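Local coordinates for protein P47 (Clostridium botulinum, PDB 6EKT), which may form part of a progenitor toxin complex that protects botulinum neurotoxin in the host gut, and has a fold like that of tubular lipid-binding proteins, at residues Asn106-Ile111 / Ser144-Asn149; Met66-Trp71 / Thr86-Gly91; Lys60-Lys65 / Phe158-Ile163. All blocks are in the same frame, centred on the assembly; numbering follows the deposited sequence.

Contact 1: residues Asn106-Ile111 / Ser144-Asn149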
ATOM      1  N   ASN A 106       7.114  34.315  11.799  1.00 38.81           N
ATOM      2  CA  ASN A 106       7.066  32.865  11.574  1.00 38.06           C
ATOM      3  C   ASN A 106       5.612  32.322  11.641  1.00 35.97           C
ATOM      4  O   ASN A 106       5.202  31.735  12.659  1.00 35.66           O
ATOM      5  CB  ASN A 106       8.015  32.172  12.575  1.00 39.54           C
ATOM      6  CG  ASN A 106       8.249  30.706  12.260  1.00 40.14           C
ATOM      7  OD1 ASN A 106       7.972  30.230  11.148  1.00 39.67           O
ATOM      8  ND2 ASN A 106       8.780  29.978  13.242  1.00 40.90           N
ATOM      9  N   PRO A 107       4.825  32.524  10.553  1.00 34.31           N
ATOM     10  CA  PRO A 107       3.428  32.091  10.533  1.00 32.66           C
ATOM     11  C   PRO A 107       3.276  30.575  10.446  1.00 32.28           C
ATOM     12  O   PRO A 107       4.140  29.879   9.891  1.00 30.97           O
ATOM     13  CB  PRO A 107       2.871  32.740   9.253  1.00 32.69           C
ATOM     14  CG  PRO A 107       3.879  33.794   8.856  1.00 33.58           C
ATOM     15  CD  PRO A 107       5.185  33.190   9.288  1.00 34.55           C
ATOM     16  N   VAL A 108       2.183  30.085  11.023  1.00 30.94           N
ATOM     17  CA  VAL A 108       1.784  28.695  10.863  1.00 30.27           C
ATOM     18  C   VAL A 108       0.461  28.698  10.112  1.00 29.59           C
ATOM     19  O   VAL A 108      -0.540  29.275  10.578  1.00 28.32           O
ATOM     20  CB  VAL A 108       1.641  27.967  12.224  1.00 30.06           C
ATOM     21  CG1 VAL A 108       1.278  26.498  12.017  1.00 29.47           C
ATOM     22  CG2 VAL A 108       2.923  28.098  13.034  1.00 31.62           C
ATOM     23  N   LEU A 109       0.480  28.078   8.937  1.00 28.68           N
ATOM     24  CA  LEU A 109      -0.690  27.952   8.114  1.00 28.30           C
ATOM     25  C   LEU A 109      -1.105  26.489   7.998  1.00 28.49           C
ATOM     26  O   LEU A 109      -0.331  25.570   8.326  1.00 29.03           O
ATOM     27  CB  LEU A 109      -0.425  28.522   6.712  1.00 28.63           C
ATOM     28  CG  LEU A 109       0.226  29.909   6.620  1.00 29.80           C
ATOM     29  CD1 LEU A 109       0.618  30.260   5.191  1.00 29.55           C
ATOM     30  CD2 LEU A 109      -0.702  30.962   7.190  1.00 29.39           C
ATOM     31  N   GLU A 110      -2.334  26.290   7.542  1.00 27.79           N
ATOM     32  CA  GLU A 110      -2.757  25.003   7.028  1.00 28.09           C
ATOM     33  C   GLU A 110      -3.215  25.190   5.599  1.00 28.38           C
ATOM     34  O   GLU A 110      -4.031  26.066   5.313  1.00 27.65           O
ATOM     35  CB  GLU A 110      -3.857  24.381   7.894  1.00 28.63           C
ATOM     36  CG  GLU A 110      -3.287  23.615   9.065  1.00 29.79           C
ATOM     37  CD  GLU A 110      -4.330  22.883   9.890  1.00 30.37           C
ATOM     38  OE1 GLU A 110      -4.028  22.603  11.058  1.00 31.37           O
ATOM     39  OE2 GLU A 110      -5.438  22.569   9.386  1.00 31.03           O
ATOM     40  N   ILE A 111      -2.677  24.373   4.688  1.00 27.63           N
ATOM     41  CA  ILE A 111      -3.025  24.500   3.278  1.00 28.04           C
ATOM     42  C   ILE A 111      -3.503  23.146   2.787  1.00 28.09           C
ATOM     43  O   ILE A 111      -2.860  22.124   3.055  1.00 27.62           O
ATOM     44  CB  ILE A 111      -1.859  25.050   2.409  1.00 28.94           C
ATOM     45  CG1 ILE A 111      -1.340  26.401   2.973  1.00 29.28           C
ATOM     46  CG2 ILE A 111      -2.302  25.199   0.950  1.00 29.38           C
ATOM     47  CD1 ILE A 111      -0.220  27.073   2.185  1.00 29.54           C
ATOM     48  N   SER A 144      -0.398  33.658  13.574  1.00 32.92           N
ATOM     49  CA  SER A 144       0.149  34.756  12.767  1.00 33.27           C
ATOM     50  C   SER A 144       1.676  34.830  12.882  1.00 35.44           C
ATOM     51  O   SER A 144       2.387  34.975  11.874  1.00 35.46           O
ATOM     52  CB  SER A 144      -0.522  36.094  13.139  1.00 32.63           C
ATOM     53  OG  SER A 144      -1.925  36.004  12.913  1.00 32.47           O
ATOM     54  N   ASP A 145       2.167  34.704  14.108  1.00 36.65           N
ATOM     55  CA  ASP A 145       3.601  34.688  14.370  1.00 40.15           C
ATOM     56  C   ASP A 145       3.906  33.849  15.603  1.00 41.06           C
ATOM     57  O   ASP A 145       3.587  34.227  16.729  1.00 40.82           O
ATOM     58  CB  ASP A 145       4.160  36.119  14.528  1.00 40.41           C
ATOM     59  CG  ASP A 145       5.693  36.157  14.618  1.00 41.83           C
ATOM     60  OD1 ASP A 145       6.361  35.152  14.321  1.00 41.78           O
ATOM     61  OD2 ASP A 145       6.235  37.220  14.980  1.00 43.34           O
ATOM     62  N   LEU A 146       4.539  32.710  15.357  1.00 43.65           N
ATOM     63  CA  LEU A 146       5.004  31.809  16.409  1.00 47.44           C
ATOM     64  C   LEU A 146       6.020  32.497  17.354  1.00 51.62           C
ATOM     65  O   LEU A 146       6.201  32.064  18.495  1.00 52.96           O
ATOM     66  CB  LEU A 146       5.598  30.558  15.756  1.00 47.79           C
ATOM     67  CG  LEU A 146       5.488  29.162  16.379  1.00 47.60           C
ATOM     68  CD1 LEU A 146       4.068  28.796  16.788  1.00 45.53           C
ATOM     69  CD2 LEU A 146       6.042  28.148  15.393  1.00 47.06           C
ATOM     70  N   ASN A 147       6.648  33.575  16.875  1.00 54.17           N
ATOM     71  CA  ASN A 147       7.635  34.356  17.638  1.00 57.53           C
ATOM     72  C   ASN A 147       7.039  35.512  18.470  1.00 60.16           C
ATOM     73  O   ASN A 147       7.778  36.224  19.164  1.00 63.13           O
ATOM     74  CB  ASN A 147       8.739  34.868  16.694  1.00 58.77           C
ATOM     75  CG  ASN A 147       9.536  33.746  16.048  1.00 59.19           C
ATOM     76  OD1 ASN A 147       9.732  32.688  16.637  1.00 60.45           O
ATOM     77  ND2 ASN A 147      10.006  33.977  14.825  1.00 59.49           N
ATOM     78  N   GLY A 148       5.719  35.705  18.381  1.00 59.27           N
ATOM     79  CA  GLY A 148       4.966  36.661  19.217  1.00 60.84           C
ATOM     80  C   GLY A 148       5.057  38.152  18.901  1.00 62.47           C
ATOM     81  O   GLY A 148       4.668  38.987  19.724  1.00 63.34           O
ATOM     82  N   ASN A 149       5.545  38.488  17.708  1.00 63.19           N
ATOM     83  CA  ASN A 149       5.847  39.876  17.338  1.00 63.09           C
ATOM     84  C   ASN A 149       4.672  40.676  16.773  1.00 61.55           C
ATOM     85  O   ASN A 149       4.695  41.906  16.803  1.00 61.93           O
ATOM     86  CB  ASN A 149       7.027  39.929  16.367  1.00 65.22           C
ATOM     87  CG  ASN A 149       8.333  39.511  17.009  1.00 67.20           C
ATOM     88  OD1 ASN A 149       9.145  40.359  17.371  1.00 70.87           O
ATOM     89  ND2 ASN A 149       8.540  38.208  17.162  1.00 66.81           N
TER
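The backbone of Asn106 and the carboxylate of Asp145 form the tight part of the contact. Asn106 N donates to Asp145 OD1 at 2.8 Å. Leu146 N returns a bond to Asn106 O at 2.9 Å. Asp145 OD1 also accepts from Asn147 N at 3.0 Å, an Asx turn. The two donors reach OD1 from opposite faces of the carboxylate. Asp145 OD2 accepts from Asn149 N, so both oxygens are used. With CG trans to the backbone N (chi1 -172°), the carboxylate of Asp145 folds back over the type I turn from Asp145 to Gly148. Pro107 packs beside Ser144, with Pro107 CA 3.3 Å from Ser144 O.

The other side is looser. Leu146 is exposed, and its CD2 lies 3.9 Å from Val108 CG2. Its side chain runs alongside that of Asn106. Asn147 ND2 comes within 3.5 Å of Asn106 CB, but its hydrogen bond goes to Gly104 O.

This joins the residues leading into strand 108-118 to the loop before helix 152-168. One buried carboxylate thus orders the turn and ties it to the chain just before the strand, and its several N-H donors would probably favour the charged form.

Contact 2: residues Met66-Trp71 / Thr86-Gly91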
ATOM      1  N   MET A  66       6.851  39.496   1.051  1.00 41.50           N
ATOM      2  CA  MET A  66       7.361  38.377   1.856  1.00 41.50           C
ATOM      3  C   MET A  66       8.397  37.575   1.088  1.00 42.94           C
ATOM      4  O   MET A  66       8.092  36.990   0.040  1.00 43.85           O
ATOM      5  CB  MET A  66       6.218  37.449   2.307  1.00 39.86           C
ATOM      6  CG  MET A  66       5.236  38.055   3.300  1.00 39.46           C
ATOM      7  SD  MET A  66       3.871  36.989   3.821  1.00 38.50           S
ATOM      8  CE  MET A  66       2.876  36.863   2.341  1.00 38.54           C
ATOM      9  N   VAL A  67       9.621  37.550   1.607  1.00 43.81           N
ATOM     10  CA  VAL A  67      10.663  36.657   1.088  1.00 44.84           C
ATOM     11  C   VAL A  67      10.879  35.563   2.145  1.00 43.95           C
ATOM     12  O   VAL A  67      11.215  35.860   3.303  1.00 43.85           O
ATOM     13  CB  VAL A  67      11.992  37.403   0.751  1.00 46.97           C
ATOM     14  CG1 VAL A  67      12.904  36.527  -0.105  1.00 48.48           C
ATOM     15  CG2 VAL A  67      11.735  38.731   0.032  1.00 47.35           C
ATOM     16  N   PHE A  68      10.664  34.309   1.746  1.00 43.25           N
ATOM     17  CA  PHE A  68      10.654  33.184   2.686  1.00 42.78           C
ATOM     18  C   PHE A  68      12.019  32.575   2.983  1.00 44.88           C
ATOM     19  O   PHE A  68      12.840  32.366   2.086  1.00 46.59           O
ATOM     20  CB  PHE A  68       9.680  32.085   2.219  1.00 40.65           C
ATOM     21  CG  PHE A  68       8.258  32.559   2.091  1.00 38.60           C
ATOM     22  CD1 PHE A  68       7.474  32.781   3.221  1.00 36.94           C
ATOM     23  CD2 PHE A  68       7.693  32.765   0.833  1.00 38.37           C
ATOM     24  CE1 PHE A  68       6.154  33.204   3.098  1.00 36.09           C
ATOM     25  CE2 PHE A  68       6.379  33.197   0.700  1.00 37.22           C
ATOM     26  CZ  PHE A  68       5.607  33.417   1.834  1.00 35.90           C
ATOM     27  N   ASP A  69      12.239  32.306   4.267  1.00 45.65           N
ATOM     28  CA  ASP A  69      13.348  31.493   4.757  1.00 46.71           C
ATOM     29  C   ASP A  69      13.223  30.051   4.231  1.00 46.00           C
ATOM     30  O   ASP A  69      14.169  29.510   3.646  1.00 47.10           O
ATOM     31  CB  ASP A  69      13.324  31.502   6.290  1.00 48.77           C
ATOM     32  CG  ASP A  69      14.702  31.582   6.907  1.00 52.69           C
ATOM     33  OD1 ASP A  69      15.400  30.551   6.947  1.00 54.73           O
ATOM     34  OD2 ASP A  69      15.076  32.680   7.377  1.00 54.32           O
ATOM     35  N   ASN A  70      12.034  29.473   4.422  0.50 43.33           N
ATOM     36  CA  ASN A  70      11.741  28.061   4.166  0.50 41.76           C
ATOM     37  C   ASN A  70      10.227  27.870   4.283  0.50 39.57           C
ATOM     38  O   ASN A  70       9.541  28.766   4.776  0.50 38.49           O
ATOM     39  CB  ASN A  70      12.440  27.184   5.207  0.50 41.96           C
ATOM     40  CG  ASN A  70      12.425  25.721   4.826  0.50 41.43           C
ATOM     41  OD1 ASN A  70      12.115  25.385   3.689  0.50 40.81           O
ATOM     42  ND2 ASN A  70      12.749  24.848   5.769  0.50 41.41           N
ATOM     43  N   TRP A  71       9.713  26.733   3.807  1.00 38.63           N
ATOM     44  CA  TRP A  71       8.383  26.237   4.209  1.00 37.04           C
ATOM     45  C   TRP A  71       8.635  24.852   4.785  1.00 36.99           C
ATOM     46  O   TRP A  71       9.405  24.077   4.207  1.00 39.53           O
ATOM     47  CB  TRP A  71       7.406  26.123   3.036  1.00 35.99           C
ATOM     48  CG  TRP A  71       6.819  27.399   2.500  1.00 36.49           C
ATOM     49  CD1 TRP A  71       7.266  28.688   2.702  1.00 37.50           C
ATOM     50  CD2 TRP A  71       5.705  27.503   1.612  1.00 35.97           C
ATOM     51  NE1 TRP A  71       6.470  29.583   2.022  1.00 36.79           N
ATOM     52  CE2 TRP A  71       5.515  28.885   1.333  1.00 36.27           C
ATOM     53  CE3 TRP A  71       4.836  26.563   1.028  1.00 35.06           C
ATOM     54  CZ2 TRP A  71       4.487  29.349   0.504  1.00 36.13           C
ATOM     55  CZ3 TRP A  71       3.823  27.021   0.190  1.00 35.13           C
ATOM     56  CH2 TRP A  71       3.651  28.410  -0.057  1.00 35.65           C
ATOM     57  N   THR A  86       5.945  29.023   7.681  1.00 34.07           N
ATOM     58  CA  THR A  86       6.467  29.775   6.535  1.00 35.18           C
ATOM     59  C   THR A  86       7.319  30.976   6.997  1.00 36.77           C
ATOM     60  O   THR A  86       6.964  32.125   6.714  1.00 36.64           O
ATOM     61  CB  THR A  86       5.349  30.236   5.565  1.00 33.97           C
ATOM     62  OG1 THR A  86       4.474  31.149   6.242  1.00 32.82           O
ATOM     63  CG2 THR A  86       4.523  29.050   5.032  1.00 32.74           C
ATOM     64  N   PRO A  87       8.443  30.712   7.712  1.00 38.19           N
ATOM     65  CA  PRO A  87       9.268  31.793   8.254  1.00 39.30           C
ATOM     66  C   PRO A  87       9.678  32.799   7.165  1.00 40.68           C
ATOM     67  O   PRO A  87      10.130  32.406   6.079  1.00 41.65           O
ATOM     68  CB  PRO A  87      10.491  31.062   8.838  1.00 39.96           C
ATOM     69  CG  PRO A  87      10.496  29.717   8.173  1.00 40.19           C
ATOM     70  CD  PRO A  87       9.040  29.389   8.007  1.00 38.60           C
ATOM     71  N   ILE A  88       9.451  34.074   7.455  1.00 40.45           N
ATOM     72  CA  ILE A  88       9.792  35.187   6.560  1.00 42.23           C
ATOM     73  C   ILE A  88      11.164  35.729   6.974  1.00 44.39           C
ATOM     74  O   ILE A  88      11.334  36.205   8.101  1.00 44.52           O
ATOM     75  CB  ILE A  88       8.728  36.323   6.619  1.00 40.37           C
ATOM     76  CG1 ILE A  88       7.335  35.787   6.256  1.00 38.03           C
ATOM     77  CG2 ILE A  88       9.075  37.463   5.658  1.00 40.83           C
ATOM     78  CD1 ILE A  88       6.195  36.549   6.899  1.00 37.66           C
ATOM     79  N   LYS A  89      12.131  35.661   6.064  1.00 47.47           N
ATOM     80  CA  LYS A  89      13.464  36.220   6.348  1.00 50.80           C
ATOM     81  C   LYS A  89      13.522  37.746   6.222  1.00 51.83           C
ATOM     82  O   LYS A  89      14.261  38.397   6.966  1.00 53.23           O
ATOM     83  CB  LYS A  89      14.582  35.537   5.536  1.00 54.42           C
ATOM     84  CG  LYS A  89      14.544  35.694   4.018  1.00 56.33           C
ATOM     85  CD  LYS A  89      15.852  35.212   3.386  1.00 58.96           C
ATOM     86  CE  LYS A  89      15.637  34.709   1.965  1.00 59.24           C
ATOM     87  NZ  LYS A  89      16.823  33.966   1.438  1.00 61.31           N
ATOM     88  N   GLU A  90      12.756  38.299   5.279  1.00 50.34           N
ATOM     89  CA  GLU A  90      12.675  39.750   5.073  1.00 51.00           C
ATOM     90  C   GLU A  90      11.369  40.144   4.380  1.00 48.56           C
ATOM     91  O   GLU A  90      10.762  39.358   3.639  1.00 46.08           O
ATOM     92  CB  GLU A  90      13.892  40.297   4.299  1.00 53.56           C
ATOM     93  CG  GLU A  90      13.990  39.827   2.859  1.00 55.17           C
ATOM     94  CD  GLU A  90      14.968  40.629   2.032  1.00 58.54           C
ATOM     95  OE1 GLU A  90      14.698  41.813   1.743  1.00 60.16           O
ATOM     96  OE2 GLU A  90      16.012  40.075   1.662  1.00 60.96           O
ATOM     97  N   GLY A  91      10.965  41.384   4.616  1.00 47.59           N
ATOM     98  CA  GLY A  91       9.728  41.899   4.068  1.00 46.17           C
ATOM     99  C   GLY A  91       9.033  42.869   4.997  1.00 44.19           C
ATOM    100  O   GLY A  91       9.544  43.207   6.071  1.00 44.27           O
TER
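Thr86 CG2 lies anti to the carbonyl carbon, with OG1 at chi1 64°, and this points the methyl at Trp71. Thr86 CG2 sits over one face of the indole, 3.6 Å from the centroid of the Trp71 five-membered ring and 9° off its normal, a CH-pi contact. Phe68 CG is likewise anti to its own carbonyl carbon (chi1 -60°), and the ring turns its edge to the backbone oxygens of Thr86 and Pro87. Phe68 CD1 is 3.6 Å from Thr86 O. Within its own segment, Trp71 NE1 stands over the centre of the Phe68 ring.

The backbones pair as antiparallel strands with a classic beta bulge. Lys89 and Glu90 stand together opposite Val67. Val67 N donates to Glu90 O at 2.9 Å, and Val67 O accepts from Lys89 N at 2.9 Å. A second bond to Val67 O, from Glu90 N, is weak. Beyond the bulge, Asp69 N reaches Pro87 O at 2.8 Å.

The side chains of Val67 and Glu90 run alongside one another, and Lys89 CE reaches across to Val67 CG1. On the buried side, Met66 SD touches Ile88 CD1 at 3.9 Å. Gly91 takes backbone angles at which a CB would jam against Glu90 O and crowd Met66 CA.

The chain turns a corner at Lys89 and Glu90. Strand 81-88 belongs to one sheet, while strand 91-94 pairs with 62-68 in another. Helix 152-168 covers Met66 and Ile88 through Leu162 and Phe158. Helix 35-49 packs on Trp71 through Ile46, and Phe53 of strand 52-57 meets the Phe68 ring edge-to-face.

Contact 3: residues Lys60-Lys65 / Phe158-Ile163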
ATOM      1  N   LYS A  60      -6.944  51.012  -2.021  1.00 50.30           N
ATOM      2  CA  LYS A  60      -7.143  50.807  -0.581  1.00 50.03           C
ATOM      3  C   LYS A  60      -5.867  51.051   0.220  1.00 49.27           C
ATOM      4  O   LYS A  60      -5.851  50.837   1.440  1.00 49.89           O
ATOM      5  CB  LYS A  60      -7.750  49.423  -0.306  1.00 51.48           C
ATOM      6  CG  LYS A  60      -9.198  49.278  -0.766  1.00 53.36           C
ATOM      7  CD  LYS A  60      -9.542  47.817  -1.003  1.00 56.11           C
ATOM      8  CE  LYS A  60     -10.797  47.643  -1.848  1.00 57.48           C
ATOM      9  NZ  LYS A  60     -10.953  46.214  -2.256  1.00 58.06           N
ATOM     10  N   LYS A  61      -4.822  51.511  -0.484  1.00 48.70           N
ATOM     11  CA  LYS A  61      -3.509  51.910   0.078  1.00 48.46           C
ATOM     12  C   LYS A  61      -2.882  50.838   0.971  1.00 46.21           C
ATOM     13  O   LYS A  61      -2.625  51.069   2.160  1.00 44.86           O
ATOM     14  CB  LYS A  61      -3.598  53.258   0.820  1.00 50.80           C
ATOM     15  CG  LYS A  61      -3.716  54.475  -0.093  1.00 53.21           C
ATOM     16  CD  LYS A  61      -3.427  55.784   0.645  1.00 55.88           C
ATOM     17  CE  LYS A  61      -4.566  56.201   1.576  1.00 55.69           C
ATOM     18  NZ  LYS A  61      -4.408  57.590   2.097  1.00 57.34           N
ATOM     19  N   GLN A  62      -2.683  49.658   0.386  1.00 44.29           N
ATOM     20  CA  GLN A  62      -2.149  48.495   1.104  1.00 42.57           C
ATOM     21  C   GLN A  62      -1.116  47.784   0.250  1.00 41.94           C
ATOM     22  O   GLN A  62      -1.297  47.630  -0.965  1.00 41.99           O
ATOM     23  CB  GLN A  62      -3.263  47.508   1.490  1.00 41.38           C
ATOM     24  CG  GLN A  62      -4.139  47.968   2.656  1.00 41.59           C
ATOM     25  CD  GLN A  62      -5.167  46.934   3.119  1.00 41.11           C
ATOM     26  OE1 GLN A  62      -5.296  45.847   2.548  1.00 41.21           O
ATOM     27  NE2 GLN A  62      -5.901  47.277   4.179  1.00 41.30           N
ATOM     28  N   GLU A  63      -0.028  47.369   0.893  1.00 40.98           N
ATOM     29  CA  GLU A  63       0.982  46.527   0.246  1.00 42.04           C
ATOM     30  C   GLU A  63       1.651  45.552   1.217  1.00 40.48           C
ATOM     31  O   GLU A  63       1.703  45.794   2.424  1.00 39.71           O
ATOM     32  CB  GLU A  63       2.022  47.381  -0.498  1.00 44.33           C
ATOM     33  CG  GLU A  63       2.919  48.205   0.403  1.00 46.76           C
ATOM     34  CD  GLU A  63       3.628  49.333  -0.329  1.00 48.84           C
ATOM     35  OE1 GLU A  63       4.565  49.068  -1.113  1.00 51.76           O
ATOM     36  OE2 GLU A  63       3.253  50.490  -0.097  1.00 50.61           O
ATOM     37  N   ILE A  64       2.151  44.446   0.670  1.00 40.43           N
ATOM     38  CA  ILE A  64       2.857  43.426   1.441  1.00 39.23           C
ATOM     39  C   ILE A  64       3.939  42.767   0.574  1.00 39.29           C
ATOM     40  O   ILE A  64       3.736  42.547  -0.625  1.00 39.74           O
ATOM     41  CB  ILE A  64       1.889  42.377   2.064  1.00 38.01           C
ATOM     42  CG1 ILE A  64       2.663  41.352   2.914  1.00 38.02           C
ATOM     43  CG2 ILE A  64       1.008  41.721   1.004  1.00 37.16           C
ATOM     44  CD1 ILE A  64       1.801  40.480   3.810  1.00 37.19           C
ATOM     45  N   LYS A  65       5.087  42.494   1.191  1.00 38.98           N
ATOM     46  CA  LYS A  65       6.186  41.781   0.552  1.00 40.79           C
ATOM     47  C   LYS A  65       6.710  40.742   1.529  1.00 40.58           C
ATOM     48  O   LYS A  65       6.985  41.077   2.690  1.00 40.28           O
ATOM     49  CB  LYS A  65       7.319  42.758   0.175  1.00 42.67           C
ATOM     50  CG  LYS A  65       8.583  42.090  -0.350  1.00 44.99           C
ATOM     51  CD  LYS A  65       9.573  43.138  -0.834  1.00 46.93           C
ATOM     52  CE  LYS A  65      10.844  42.487  -1.330  1.00 49.37           C
ATOM     53  NZ  LYS A  65      11.781  43.579  -1.724  1.00 51.06           N
ATOM     54  N   PHE A 158      -2.145  42.029   8.944  1.00 30.41           N
ATOM     55  CA  PHE A 158      -1.216  41.036   8.440  1.00 31.06           C
ATOM     56  C   PHE A 158      -1.962  39.792   7.924  1.00 29.84           C
ATOM     57  O   PHE A 158      -1.676  39.304   6.821  1.00 30.35           O
ATOM     58  CB  PHE A 158      -0.163  40.651   9.497  1.00 31.56           C
ATOM     59  CG  PHE A 158       0.745  39.520   9.064  1.00 32.25           C
ATOM     60  CD1 PHE A 158       1.717  39.714   8.072  1.00 33.42           C
ATOM     61  CD2 PHE A 158       0.633  38.256   9.652  1.00 32.04           C
ATOM     62  CE1 PHE A 158       2.544  38.670   7.668  1.00 33.79           C
ATOM     63  CE2 PHE A 158       1.472  37.212   9.259  1.00 32.61           C
ATOM     64  CZ  PHE A 158       2.425  37.414   8.267  1.00 33.21           C
ATOM     65  N   ASN A 159      -2.915  39.304   8.714  1.00 29.01           N
ATOM     66  CA  ASN A 159      -3.701  38.119   8.341  1.00 28.54           C
ATOM     67  C   ASN A 159      -4.411  38.294   7.026  1.00 29.38           C
ATOM     68  O   ASN A 159      -4.389  37.387   6.184  1.00 29.43           O
ATOM     69  CB  ASN A 159      -4.714  37.767   9.429  1.00 27.54           C
ATOM     70  CG  ASN A 159      -4.043  37.232  10.671  1.00 27.86           C
ATOM     71  OD1 ASN A 159      -2.847  36.880  10.645  1.00 27.91           O
ATOM     72  ND2 ASN A 159      -4.786  37.198  11.784  1.00 27.33           N
ATOM     73  N   LYS A 160      -5.040  39.454   6.858  1.00 29.23           N
ATOM     74  CA  LYS A 160      -5.729  39.779   5.621  1.00 30.36           C
ATOM     75  C   LYS A 160      -4.756  39.827   4.442  1.00 30.71           C
ATOM     76  O   LYS A 160      -5.021  39.211   3.411  1.00 30.68           O
ATOM     77  CB  LYS A 160      -6.501  41.092   5.766  1.00 31.30           C
ATOM     78  CG  LYS A 160      -7.348  41.451   4.558  1.00 33.05           C
ATOM     79  CD  LYS A 160      -6.667  42.525   3.709  1.00 34.45           C
ATOM     80  CE  LYS A 160      -7.601  43.067   2.638  1.00 35.41           C
ATOM     81  NZ  LYS A 160      -6.809  43.631   1.502  1.00 36.16           N
ATOM     82  N   LEU A 161      -3.645  40.543   4.608  1.00 30.72           N
ATOM     83  CA  LEU A 161      -2.687  40.735   3.512  1.00 32.44           C
ATOM     84  C   LEU A 161      -1.886  39.472   3.185  1.00 32.73           C
ATOM     85  O   LEU A 161      -1.478  39.295   2.035  1.00 33.92           O
ATOM     86  CB  LEU A 161      -1.749  41.917   3.787  1.00 33.47           C
ATOM     87  CG  LEU A 161      -2.413  43.300   3.722  1.00 33.75           C
ATOM     88  CD1 LEU A 161      -1.511  44.364   4.328  1.00 34.71           C
ATOM     89  CD2 LEU A 161      -2.733  43.646   2.268  1.00 35.11           C
ATOM     90  N   LEU A 162      -1.655  38.621   4.183  1.00 31.95           N
ATOM     91  CA  LEU A 162      -1.011  37.319   3.941  1.00 33.56           C
ATOM     92  C   LEU A 162      -1.828  36.469   2.980  1.00 33.35           C
ATOM     93  O   LEU A 162      -1.288  35.883   2.050  1.00 34.27           O
ATOM     94  CB  LEU A 162      -0.741  36.537   5.237  1.00 32.87           C
ATOM     95  CG  LEU A 162      -0.019  35.181   5.006  1.00 33.65           C
ATOM     96  CD1 LEU A 162       1.106  34.928   6.000  1.00 33.79           C
ATOM     97  CD2 LEU A 162      -0.991  34.000   4.987  1.00 32.00           C
ATOM     98  N   ILE A 163      -3.128  36.397   3.223  1.00 33.47           N
ATOM     99  CA  ILE A 163      -4.005  35.602   2.376  1.00 33.55           C
ATOM    100  C   ILE A 163      -4.046  36.209   0.968  1.00 33.61           C
ATOM    101  O   ILE A 163      -3.959  35.478  -0.022  1.00 33.23           O
ATOM    102  CB  ILE A 163      -5.401  35.481   3.005  1.00 32.93           C
ATOM    103  CG1 ILE A 163      -5.281  34.732   4.333  1.00 33.23           C
ATOM    104  CG2 ILE A 163      -6.366  34.764   2.071  1.00 33.37           C
ATOM    105  CD1 ILE A 163      -6.575  34.632   5.119  1.00 33.87           C
TER
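This is a helix-on-sheet contact, in which helix 152-168 packs on strand 62-68 of the four-stranded sheet. The axes of strand 62-65 and helix 158-163 approach to 8.7 Å and cross at -69°. Ile64 and Leu161 carry the apolar part. Their side chains point in opposite directions and overlap along their lengths. Ile64 CG1 is anti to the backbone N (chi1 -178°), and this directs CD1 toward the helix, to within 3.8 Å of Leu161 CB. Ile64 CG2 lies 3.6 Å from Leu161 O. The end of Ile64 also comes near the Phe158 ring, with CD1 4.3 Å from Phe158 CE1.

A polar pair lies beside this core. Lys160 NZ donates to Gln62 OE1 at 2.9 Å, tilted 16° from the carbonyl plane. The two side chains cross at about a right angle. Lys160 bends at chi2 to reach it, and its NZ is also bonded to Asn164 OD1. Leu161 CD2 lies 3.4 Å from Gln62 OE1. Phe93 and Tyr55, from the strands on either side of 62-68, also touch Leu161.

The chemistry is thus apolar packing bordered by a lysine-to-amide hydrogen bond. That bond probably restrains the end of Gln62 beside Leu161, and two amide oxygens hold the ammonium group.

Overall arrangement
The three contacts cluster toward one end of the elongated chain. The centres of contacts 1 and 2 are about 11 Å apart, and contact 3 lies about 15 Å from each. Along the chain, contact 2 closes before contact 1 opens, and both are nested within the loop closed by contact 3. Contacts 1 and 2 meet where strands 81-88 and 108-118 are neighbours in one sheet, and Pro107 O probably bonds to Thr86 N. Contacts 2 and 3 share strand 62-68 of the other sheet. Helix 152-168 joins the set: Phe158 touches Pro107 and Ile88, and Leu162 touches Leu109 and Met66. Side chains from both sheets thus meet one helix, consistent with a TULIP-like fold.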